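Inositol 2-dehydrogenase/D-chiro-inositol 3-dehydrogenase (Lactobacillus casei, PDB 4MJL) oxidises myo-inositol and D-chiro-inositol to the corresponding keto-inositols, using NAD as the hydride acceptor. Local coordinates at residues A81-S86 and E300-V305. Numbering follows the deposited sequence.
Sequences AVFVVS and EFIDEV. Unlike the reference sequence in segment 300-305: E304 (reference Gln). With NAD (nicotinamide-adenine-dinucleotide), chain E.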
loop_
_atom_site.group_PDB
_atom_site.type_symbol
_atom_site.label_atom_id
_atom_site.label_comp_id
_atom_site.label_asym_id
_atom_site.label_seq_id
_atom_site.Cartn_x
_atom_site.Cartn_y
_atom_site.Cartn_z
ATOM N N ALA A 81 21.989 39.497 -3.263
ATOM C CA ALA A 81 21.445 38.526 -4.173
ATOM C C ALA A 81 20.155 39.040 -4.782
ATOM O O ALA A 81 19.359 39.722 -4.132
ATOM C CB ALA A 81 21.191 37.199 -3.426
ATOM N N VAL A 82 19.947 38.718 -6.040
ATOM C CA VAL A 82 18.671 39.020 -6.659
ATOM C C VAL A 82 17.912 37.734 -7.068
ATOM O O VAL A 82 18.532 36.739 -7.479
ATOM C CB VAL A 82 18.800 39.966 -7.879
ATOM C CG1 VAL A 82 19.398 41.322 -7.394
ATOM C CG2 VAL A 82 19.671 39.351 -8.907
ATOM N N PHE A 83 16.581 37.803 -6.907
ATOM C CA PHE A 83 15.636 36.767 -7.357
ATOM C C PHE A 83 14.952 37.314 -8.596
ATOM O O PHE A 83 14.395 38.382 -8.531
ATOM C CB PHE A 83 14.607 36.488 -6.270
ATOM C CG PHE A 83 15.077 35.493 -5.235
ATOM C CD1 PHE A 83 16.148 35.772 -4.435
ATOM C CD2 PHE A 83 14.442 34.286 -5.078
ATOM C CE1 PHE A 83 16.580 34.846 -3.481
ATOM C CE2 PHE A 83 14.902 33.353 -4.187
ATOM C CZ PHE A 83 15.946 33.628 -3.361
ATOM N N VAL A 84 15.051 36.584 -9.706
ATOM C CA VAL A 84 14.458 37.011 -10.982
ATOM C C VAL A 84 13.237 36.152 -11.181
ATOM O O VAL A 84 13.358 34.969 -11.467
ATOM C CB VAL A 84 15.392 36.773 -12.143
ATOM C CG1 VAL A 84 14.722 37.274 -13.460
ATOM C CG2 VAL A 84 16.799 37.393 -11.894
ATOM N N VAL A 85 12.086 36.763 -11.017
ATOM C CA VAL A 85 10.799 36.090 -11.021
ATOM C C VAL A 85 9.778 36.771 -11.942
ATOM O O VAL A 85 8.580 36.793 -11.659
ATOM C CB VAL A 85 10.212 35.933 -9.601
ATOM C CG1 VAL A 85 9.335 34.632 -9.549
ATOM C CG2 VAL A 85 11.348 35.775 -8.566
ATOM N N SER A 86 10.288 37.342 -13.015
ATOM C CA SER A 86 9.473 38.027 -14.022
ATOM C C SER A 86 8.938 37.006 -15.040
ATOM O O SER A 86 9.169 35.783 -14.908
ATOM C CB SER A 86 10.335 39.111 -14.681
ATOM O OG SER A 86 11.541 38.613 -15.178
ATOM N N GLU A 300 18.719 26.735 0.765
ATOM C CA GLU A 300 20.087 26.360 0.408
ATOM C C GLU A 300 20.792 27.525 -0.324
ATOM O O GLU A 300 21.969 27.814 -0.065
ATOM C CB GLU A 300 20.067 25.152 -0.527
ATOM C CG GLU A 300 21.485 24.612 -0.804
ATOM C CD GLU A 300 21.488 23.522 -1.836
ATOM O OE1 GLU A 300 21.335 23.859 -3.035
ATOM O OE2 GLU A 300 21.645 22.354 -1.459
ATOM N N PHE A 301 20.084 28.186 -1.245
ATOM C CA PHE A 301 20.667 29.308 -1.963
ATOM C C PHE A 301 21.082 30.394 -0.948
ATOM O O PHE A 301 22.195 30.887 -0.971
ATOM C CB PHE A 301 19.666 29.850 -2.970
ATOM C CG PHE A 301 20.123 31.110 -3.671
ATOM C CD1 PHE A 301 21.015 31.018 -4.772
ATOM C CD2 PHE A 301 19.689 32.359 -3.244
ATOM C CE1 PHE A 301 21.457 32.188 -5.425
ATOM C CE2 PHE A 301 20.126 33.532 -3.904
ATOM C CZ PHE A 301 21.003 33.417 -4.992
ATOM N N ILE A 302 20.177 30.796 -0.078
ATOM C CA ILE A 302 20.502 31.788 0.928
ATOM C C ILE A 302 21.708 31.350 1.778
ATOM O O ILE A 302 22.556 32.185 2.105
ATOM C CB ILE A 302 19.281 32.020 1.879
ATOM C CG1 ILE A 302 18.132 32.734 1.135
ATOM C CG2 ILE A 302 19.677 32.852 3.124
ATOM C CD1 ILE A 302 18.612 33.993 0.297
ATOM N N ASP A 303 21.768 30.087 2.195
ATOM C CA ASP A 303 22.853 29.623 3.067
ATOM C C ASP A 303 24.202 29.710 2.331
ATOM O O ASP A 303 25.259 29.941 2.948
ATOM C CB ASP A 303 22.630 28.153 3.454
ATOM C CG ASP A 303 21.513 27.969 4.461
ATOM O OD1 ASP A 303 20.996 28.966 5.003
ATOM O OD2 ASP A 303 21.200 26.805 4.776
ATOM N N GLU A 304 24.191 29.506 1.010
ATOM C CA GLU A 304 25.429 29.646 0.232
ATOM C C GLU A 304 25.848 31.101 0.156
ATOM O O GLU A 304 27.022 31.417 0.318
ATOM C CB GLU A 304 25.285 29.100 -1.213
ATOM C CG GLU A 304 25.191 27.576 -1.255
ATOM C CD GLU A 304 26.339 26.889 -0.620
ATOM O OE1 GLU A 304 26.164 26.220 0.445
ATOM O OE2 GLU A 304 27.463 26.971 -1.190
ATOM N N VAL A 305 24.906 31.980 -0.122
ATOM C CA VAL A 305 25.208 33.394 -0.232
ATOM C C VAL A 305 25.738 33.907 1.111
ATOM O O VAL A 305 26.707 34.682 1.161
ATOM C CB VAL A 305 23.982 34.237 -0.638
ATOM C CG1 VAL A 305 24.403 35.720 -0.685
ATOM C CG2 VAL A 305 23.487 33.810 -1.969
HETATM P PA NAD E . 3.178 36.338 -12.947
HETATM O O1A NAD E . 2.785 36.802 -14.263
HETATM O O2A NAD E . 2.256 36.311 -11.901
HETATM O O5B NAD E . 4.208 37.356 -12.366
HETATM C C5B NAD E . 5.192 37.958 -13.102
HETATM C C4B NAD E . 5.493 39.363 -12.576
HETATM O O4B NAD E . 6.589 39.837 -13.285
HETATM C C3B NAD E . 4.395 40.374 -12.913
HETATM O O3B NAD E . 4.031 41.115 -11.797
HETATM C C2B NAD E . 4.969 41.172 -14.062
HETATM O O2B NAD E . 4.494 42.494 -14.171
HETATM C C1B NAD E . 6.399 41.194 -13.666
HETATM N N9A NAD E . 7.311 41.488 -14.757
HETATM C C8A NAD E . 7.194 41.075 -15.976
HETATM N N7A NAD E . 8.220 41.428 -16.716
HETATM C C5A NAD E . 9.029 42.106 -15.937
HETATM C C6A NAD E . 10.280 42.809 -16.087
HETATM N N6A NAD E . 10.930 42.847 -17.211
HETATM N N1A NAD E . 10.801 43.339 -15.006
HETATM C C2A NAD E . 10.209 43.355 -13.865
HETATM N N3A NAD E . 9.060 42.759 -13.664
HETATM C C4A NAD E . 8.432 42.139 -14.655
HETATM O O3 NAD E . 3.992 35.022 -13.212
HETATM P PN NAD E . 4.576 33.955 -12.171
HETATM O O1N NAD E . 3.681 32.819 -12.123
HETATM O O2N NAD E . 4.740 34.668 -10.987
HETATM O O5D NAD E . 5.828 33.490 -12.896
HETATM C C5D NAD E . 7.055 34.156 -12.739
HETATM C C4D NAD E . 8.215 33.281 -13.132
HETATM O O4D NAD E . 8.261 32.223 -12.218
HETATM C C3D NAD E . 7.998 32.633 -14.452
HETATM O O3D NAD E . 9.244 32.538 -15.032
HETATM C C2D NAD E . 7.489 31.248 -14.113
HETATM O O2D NAD E . 7.896 30.432 -15.138
HETATM C C1D NAD E . 8.255 30.976 -12.848
HETATM N N1N NAD E . 7.626 29.941 -12.024
HETATM C C2N NAD E . 8.294 28.862 -11.675
HETATM C C3N NAD E . 7.696 27.875 -10.933
HETATM C C7N NAD E . 8.431 26.642 -10.516
HETATM O O7N NAD E . 7.813 25.705 -10.216
HETATM N N7N NAD E . 9.724 26.681 -10.515
HETATM C C4N NAD E . 6.400 28.064 -10.504
HETATM C C5N NAD E . 5.732 29.212 -10.866
HETATM C C6N NAD E . 6.396 30.125 -11.647
#
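The rings of F83 and F301 meet almost at right angles, planes at 88°, in an oblique pairing. Their shortest approach is F83 CE1 to F301 CE2 at 3.8 Å. At the rim of the F301 ring, close to its plane, sits A81 CB, 3.8 Å from the same CE2; V305 CG2, from the next turn of the same helix, lies over one face of that ring, nearer its rim than its centre. I302 CD1 comes in at the edge of the F83 ring. F301 reaches the strand because its chi1 of 174° turns CG away from the backbone N, and the two phenylalanine side chains point in opposite senses and overlap side by side. F106 joins both rings, stacked on F83 and edge-to-face with F301. Strand 81-84 lies inside the parallel sheet of the NAD-binding Rossmann fold, between strands 15-20 and 104-107. Helix 291-306, from the C-terminal part of the chain, packs back on a face of this sheet, with I302 and V305 on strand 15-20 and F301 on strand 104-107. Strand 81-84 and segment 300-305 run nearly antiparallel, their axes at 156° and 10.8 Å apart at closest approach, and all five touching residues are buried and meet through carbon alone. V305 CG2 also reaches A81 CB at 4.3 Å. Past the strand's C-terminal end the chain arrives at the cofactor: S86 CB packs 3.5 Å from C5A of the NAD adenine.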